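Local coordinates for protein STN1 (Saccharomyces cerevisiae, PDB 3KEY) that helps regulate telomere length and protect chromosome ends, restraining telomerase loading through its interaction with CDC13, at residues Y150-D162 and G173-S185. Sequence-based numbering, arbitrary orientation.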
loop_
_atom_site.group_PDB
_atom_site.type_symbol
_atom_site.label_atom_id
_atom_site.label_comp_id
_atom_site.label_asym_id
_atom_site.label_seq_id
_atom_site.Cartn_x
_atom_site.Cartn_y
_atom_site.Cartn_z
ATOM N N TYR A 150 -14.788 -10.685 -8.703
ATOM C CA TYR A 150 -16.062 -11.286 -8.321
ATOM C C TYR A 150 -17.223 -10.308 -8.440
ATOM O O TYR A 150 -17.853 -9.952 -7.441
ATOM C CB TYR A 150 -15.996 -11.838 -6.892
ATOM C CG TYR A 150 -14.857 -12.806 -6.681
ATOM C CD1 TYR A 150 -13.548 -12.343 -6.538
ATOM C CD2 TYR A 150 -15.075 -14.186 -6.679
ATOM C CE1 TYR A 150 -12.478 -13.223 -6.403
ATOM C CE2 TYR A 150 -14.010 -15.083 -6.543
ATOM C CZ TYR A 150 -12.712 -14.589 -6.406
ATOM O OH TYR A 150 -11.639 -15.440 -6.274
ATOM N N PRO A 151 -17.522 -9.854 -9.669
ATOM C CA PRO A 151 -18.628 -8.909 -9.861
ATOM C C PRO A 151 -19.999 -9.496 -9.529
ATOM O O PRO A 151 -20.952 -8.754 -9.293
ATOM C CB PRO A 151 -18.489 -8.500 -11.330
ATOM C CG PRO A 151 -17.798 -9.669 -11.957
ATOM C CD PRO A 151 -16.778 -10.057 -10.925
ATOM N N GLU A 152 -20.094 -10.824 -9.489
ATOM C CA GLU A 152 -21.365 -11.480 -9.177
ATOM C C GLU A 152 -21.605 -11.495 -7.673
ATOM O O GLU A 152 -22.716 -11.758 -7.210
ATOM C CB GLU A 152 -21.375 -12.925 -9.705
ATOM C CG GLU A 152 -20.947 -13.054 -11.158
ATOM C CD GLU A 152 -19.468 -13.390 -11.311
ATOM O OE1 GLU A 152 -18.652 -12.981 -10.448
ATOM O OE2 GLU A 152 -19.120 -14.066 -12.309
ATOM N N VAL A 153 -20.560 -11.200 -6.910
ATOM C CA VAL A 153 -20.674 -11.204 -5.459
ATOM C C VAL A 153 -20.561 -9.818 -4.811
ATOM O O VAL A 153 -21.445 -9.403 -4.062
ATOM C CB VAL A 153 -19.621 -12.150 -4.851
ATOM C CG1 VAL A 153 -19.810 -12.257 -3.353
ATOM C CG2 VAL A 153 -19.745 -13.527 -5.496
ATOM N N LEU A 154 -19.480 -9.101 -5.102
ATOM C CA LEU A 154 -19.261 -7.774 -4.516
ATOM C C LEU A 154 -19.724 -6.669 -5.462
ATOM O O LEU A 154 -19.137 -6.478 -6.527
ATOM C CB LEU A 154 -17.770 -7.568 -4.215
ATOM C CG LEU A 154 -17.321 -6.832 -2.942
ATOM C CD1 LEU A 154 -15.963 -6.183 -3.209
ATOM C CD2 LEU A 154 -18.323 -5.796 -2.519
ATOM N N LYS A 155 -20.765 -5.942 -5.066
ATOM C CA LYS A 155 -21.284 -4.846 -5.881
ATOM C C LYS A 155 -20.563 -3.519 -5.592
ATOM O O LYS A 155 -20.133 -2.826 -6.513
ATOM C CB LYS A 155 -22.783 -4.683 -5.628
ATOM C CG LYS A 155 -23.466 -3.652 -6.518
ATOM C CD LYS A 155 -24.951 -3.560 -6.190
ATOM C CE LYS A 155 -25.664 -2.517 -7.039
ATOM N NZ LYS A 155 -27.069 -2.322 -6.571
ATOM N N ASN A 156 -20.445 -3.170 -4.310
ATOM C CA ASN A 156 -19.769 -1.934 -3.873
ATOM C C ASN A 156 -19.100 -2.123 -2.511
ATOM O O ASN A 156 -19.410 -3.068 -1.780
ATOM C CB ASN A 156 -20.764 -0.770 -3.741
ATOM C CG ASN A 156 -21.189 -0.202 -5.079
ATOM O OD1 ASN A 156 -20.356 0.241 -5.872
ATOM N ND2 ASN A 156 -22.497 -0.206 -5.336
ATOM N N TRP A 157 -18.194 -1.209 -2.174
ATOM C CA TRP A 157 -17.498 -1.255 -0.889
ATOM C C TRP A 157 -17.087 0.143 -0.441
ATOM O O TRP A 157 -16.915 1.035 -1.263
ATOM C CB TRP A 157 -16.239 -2.138 -0.963
ATOM C CG TRP A 157 -15.197 -1.666 -1.942
ATOM C CD1 TRP A 157 -15.043 -2.076 -3.239
ATOM C CD2 TRP A 157 -14.191 -0.668 -1.713
ATOM N NE1 TRP A 157 -14.005 -1.393 -3.830
ATOM C CE2 TRP A 157 -13.465 -0.526 -2.920
ATOM C CE3 TRP A 157 -13.834 0.120 -0.607
ATOM C CZ2 TRP A 157 -12.397 0.383 -3.053
ATOM C CZ3 TRP A 157 -12.776 1.023 -0.737
ATOM C CH2 TRP A 157 -12.069 1.143 -1.956
ATOM N N TRP A 158 -16.942 0.319 0.867
ATOM C CA TRP A 158 -16.507 1.588 1.447
ATOM C C TRP A 158 -15.694 1.253 2.695
ATOM O O TRP A 158 -15.898 0.208 3.318
ATOM C CB TRP A 158 -17.698 2.448 1.889
ATOM C CG TRP A 158 -18.667 2.820 0.809
ATOM C CD1 TRP A 158 -18.731 4.007 0.130
ATOM C CD2 TRP A 158 -19.742 2.014 0.314
ATOM N NE1 TRP A 158 -19.790 3.992 -0.754
ATOM C CE2 TRP A 158 -20.428 2.779 -0.661
ATOM C CE3 TRP A 158 -20.196 0.717 0.599
ATOM C CZ2 TRP A 158 -21.545 2.293 -1.351
ATOM C CZ3 TRP A 158 -21.312 0.229 -0.087
ATOM C CH2 TRP A 158 -21.974 1.022 -1.054
ATOM N N ILE A 159 -14.778 2.143 3.055
ATOM C CA ILE A 159 -13.986 1.963 4.256
ATOM C C ILE A 159 -14.112 3.225 5.102
ATOM O O ILE A 159 -13.830 4.325 4.622
ATOM C CB ILE A 159 -12.495 1.718 3.937
ATOM C CG1 ILE A 159 -12.337 0.410 3.156
ATOM C CG2 ILE A 159 -11.680 1.678 5.240
ATOM C CD1 ILE A 159 -10.882 0.061 2.839
ATOM N N ASP A 160 -14.562 3.062 6.347
ATOM C CA ASP A 160 -14.697 4.178 7.286
ATOM C C ASP A 160 -13.624 4.072 8.361
ATOM O O ASP A 160 -13.098 2.990 8.620
ATOM C CB ASP A 160 -16.054 4.155 7.997
ATOM C CG ASP A 160 -17.176 4.695 7.142
ATOM O OD1 ASP A 160 -16.896 5.271 6.075
ATOM O OD2 ASP A 160 -18.344 4.551 7.550
ATOM N N LEU A 161 -13.303 5.195 8.992
ATOM C CA LEU A 161 -12.328 5.186 10.073
ATOM C C LEU A 161 -13.118 5.104 11.374
ATOM O O LEU A 161 -14.122 5.801 11.537
ATOM C CB LEU A 161 -11.479 6.457 10.066
ATOM C CG LEU A 161 -10.495 6.645 8.912
ATOM C CD1 LEU A 161 -9.628 7.866 9.194
ATOM C CD2 LEU A 161 -9.625 5.411 8.758
ATOM N N ASP A 162 -12.675 4.250 12.292
ATOM C CA ASP A 162 -13.363 4.097 13.566
ATOM C C ASP A 162 -12.671 4.869 14.682
ATOM O O ASP A 162 -13.079 4.793 15.841
ATOM C CB ASP A 162 -13.467 2.616 13.945
ATOM C CG ASP A 162 -14.229 1.808 12.917
ATOM O OD1 ASP A 162 -14.990 2.406 12.130
ATOM O OD2 ASP A 162 -14.072 0.566 12.899
ATOM N N GLY A 173 -8.868 1.481 14.485
ATOM C CA GLY A 173 -9.239 0.541 13.444
ATOM C C GLY A 173 -10.039 1.141 12.302
ATOM O O GLY A 173 -10.228 2.355 12.232
ATOM N N ILE A 174 -10.495 0.279 11.397
ATOM C CA ILE A 174 -11.280 0.710 10.255
ATOM C C ILE A 174 -12.583 -0.084 10.224
ATOM O O ILE A 174 -12.709 -1.128 10.875
ATOM C CB ILE A 174 -10.504 0.511 8.921
ATOM C CG1 ILE A 174 -10.234 -0.972 8.670
ATOM C CG2 ILE A 174 -9.177 1.269 8.978
ATOM C CD1 ILE A 174 -9.527 -1.239 7.342
ATOM N N LEU A 175 -13.551 0.424 9.477
ATOM C CA LEU A 175 -14.843 -0.224 9.367
ATOM C C LEU A 175 -15.092 -0.510 7.892
ATOM O O LEU A 175 -15.152 0.411 7.067
ATOM C CB LEU A 175 -15.925 0.700 9.944
ATOM C CG LEU A 175 -17.346 0.168 10.144
ATOM C CD1 LEU A 175 -17.332 -0.895 11.236
ATOM C CD2 LEU A 175 -18.293 1.315 10.527
ATOM N N LEU A 176 -15.208 -1.789 7.557
ATOM C CA LEU A 176 -15.448 -2.196 6.178
ATOM C C LEU A 176 -16.943 -2.310 5.876
ATOM O O LEU A 176 -17.690 -2.953 6.614
ATOM C CB LEU A 176 -14.777 -3.543 5.899
ATOM C CG LEU A 176 -13.284 -3.670 6.231
ATOM C CD1 LEU A 176 -12.872 -5.125 6.073
ATOM C CD2 LEU A 176 -12.441 -2.768 5.318
ATOM N N HIS A 177 -17.374 -1.675 4.795
ATOM C CA HIS A 177 -18.772 -1.746 4.371
ATOM C C HIS A 177 -18.792 -2.497 3.055
ATOM O O HIS A 177 -18.065 -2.142 2.125
ATOM C CB HIS A 177 -19.370 -0.352 4.147
ATOM C CG HIS A 177 -19.499 0.459 5.396
ATOM N ND1 HIS A 177 -18.522 1.340 5.820
ATOM C CD2 HIS A 177 -20.477 0.503 6.330
ATOM C CE1 HIS A 177 -18.897 1.891 6.961
ATOM N NE2 HIS A 177 -20.079 1.401 7.292
ATOM N N LEU A 178 -19.613 -3.536 2.975
ATOM C CA LEU A 178 -19.708 -4.327 1.754
ATOM C C LEU A 178 -21.162 -4.411 1.295
ATOM O O LEU A 178 -22.069 -4.628 2.100
ATOM C CB LEU A 178 -19.157 -5.744 1.991
ATOM C CG LEU A 178 -17.741 -5.844 2.569
ATOM C CD1 LEU A 178 -17.394 -7.315 2.875
ATOM C CD2 LEU A 178 -16.744 -5.238 1.583
ATOM N N GLU A 179 -21.378 -4.204 0.002
ATOM C CA GLU A 179 -22.716 -4.301 -0.569
ATOM C C GLU A 179 -22.625 -5.442 -1.583
ATOM O O GLU A 179 -21.705 -5.484 -2.404
ATOM C CB GLU A 179 -23.117 -2.996 -1.260
ATOM C CG GLU A 179 -24.435 -3.102 -2.022
ATOM C CD GLU A 179 -24.877 -1.782 -2.647
ATOM O OE1 GLU A 179 -24.014 -1.037 -3.160
ATOM O OE2 GLU A 179 -26.093 -1.502 -2.639
ATOM N N TYR A 180 -23.579 -6.361 -1.524
ATOM C CA TYR A 180 -23.570 -7.519 -2.408
ATOM C C TYR A 180 -24.425 -7.423 -3.669
ATOM O O TYR A 180 -25.479 -6.783 -3.681
ATOM C CB TYR A 180 -23.944 -8.763 -1.597
ATOM C CG TYR A 180 -22.970 -9.011 -0.467
ATOM C CD1 TYR A 180 -23.217 -8.523 0.823
ATOM C CD2 TYR A 180 -21.763 -9.661 -0.703
ATOM C CE1 TYR A 180 -22.272 -8.681 1.852
ATOM C CE2 TYR A 180 -20.813 -9.822 0.311
ATOM C CZ TYR A 180 -21.069 -9.331 1.582
ATOM O OH TYR A 180 -20.118 -9.490 2.571
ATOM N N ALA A 181 -23.952 -8.070 -4.731
ATOM C CA ALA A 181 -24.646 -8.069 -6.016
ATOM C C ALA A 181 -25.879 -8.969 -5.999
ATOM O O ALA A 181 -26.031 -9.824 -5.123
ATOM C CB ALA A 181 -23.692 -8.512 -7.128
ATOM N N ALA A 182 -26.749 -8.766 -6.980
ATOM C CA ALA A 182 -27.987 -9.530 -7.108
ATOM C C ALA A 182 -27.797 -11.053 -7.146
ATOM O O ALA A 182 -28.448 -11.777 -6.394
ATOM C CB ALA A 182 -28.745 -9.069 -8.360
ATOM N N ALA A 183 -26.913 -11.530 -8.022
ATOM C CA ALA A 183 -26.649 -12.966 -8.165
ATOM C C ALA A 183 -26.388 -13.672 -6.829
ATOM O O ALA A 183 -27.011 -14.693 -6.532
ATOM C CB ALA A 183 -25.466 -13.186 -9.116
ATOM N N TYR A 184 -25.470 -13.124 -6.032
ATOM C CA TYR A 184 -25.122 -13.688 -4.730
ATOM C C TYR A 184 -26.286 -13.470 -3.775
ATOM O O TYR A 184 -26.438 -14.184 -2.778
ATOM C CB TYR A 184 -23.852 -13.019 -4.189
ATOM C CG TYR A 184 -23.292 -13.636 -2.926
ATOM C CD1 TYR A 184 -23.062 -15.013 -2.835
ATOM C CD2 TYR A 184 -22.952 -12.838 -1.829
ATOM C CE1 TYR A 184 -22.507 -15.578 -1.682
ATOM C CE2 TYR A 184 -22.395 -13.390 -0.675
ATOM C CZ TYR A 184 -22.175 -14.758 -0.606
ATOM O OH TYR A 184 -21.633 -15.301 0.541
ATOM N N SER A 185 -27.109 -12.481 -4.116
ATOM C CA SER A 185 -28.301 -12.102 -3.360
ATOM C C SER A 185 -27.969 -11.121 -2.250
ATOM O O SER A 185 -27.680 -9.955 -2.524
ATOM C CB SER A 185 -28.998 -13.340 -2.780
ATOM O OG SER A 185 -30.242 -13.002 -2.197
HETATM O O HOH W 1 -27.377 0.307 -4.647
#
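E179 and N156 pair at a classic beta bulge: E179 O accepts from both K155 N (2.9 Å) and N156 N (3.3 Å). From there to D162, regular antiparallel bonds join strands 154-161 and 173-180, the wing hairpin of the second winged helix-turn-helix in the C-terminal part of STN1. The E179 side chain, extended with CG anti to N (chi1 173°), runs beside N156; N156 ND2 donates to E179 OE1 over 2.8 Å, nearly straight, with OE1 in the amide plane. E179 OE2 and K155 NZ, 4.1 Å apart and so beyond a salt bridge, are bridged by a water. An alanine in place of E179 would probably leave N156 ND2 without this acceptor and the K155 ammonium without its nearby countercharge. On the same face the W158 side chain crosses H177 at about a right angle, CE3 3.8 Å from H177 CB, and E179 OE1 lies at the indole edge. Beyond the bulge, A181 N hydrogen-bonds to V153 O, and V153 CG1 makes a CH-pi contact over the Y184 ring. On the opposite face I159 CG1 packs beside L176 CD2 (3.8 Å), I159 CG2 against I174, and W157 CB on L178 CD2. I159 and W157 lean on helix 132-149, L176 and L178 on helix 90-108; strand 113-117 flanks 173-180, the central strand.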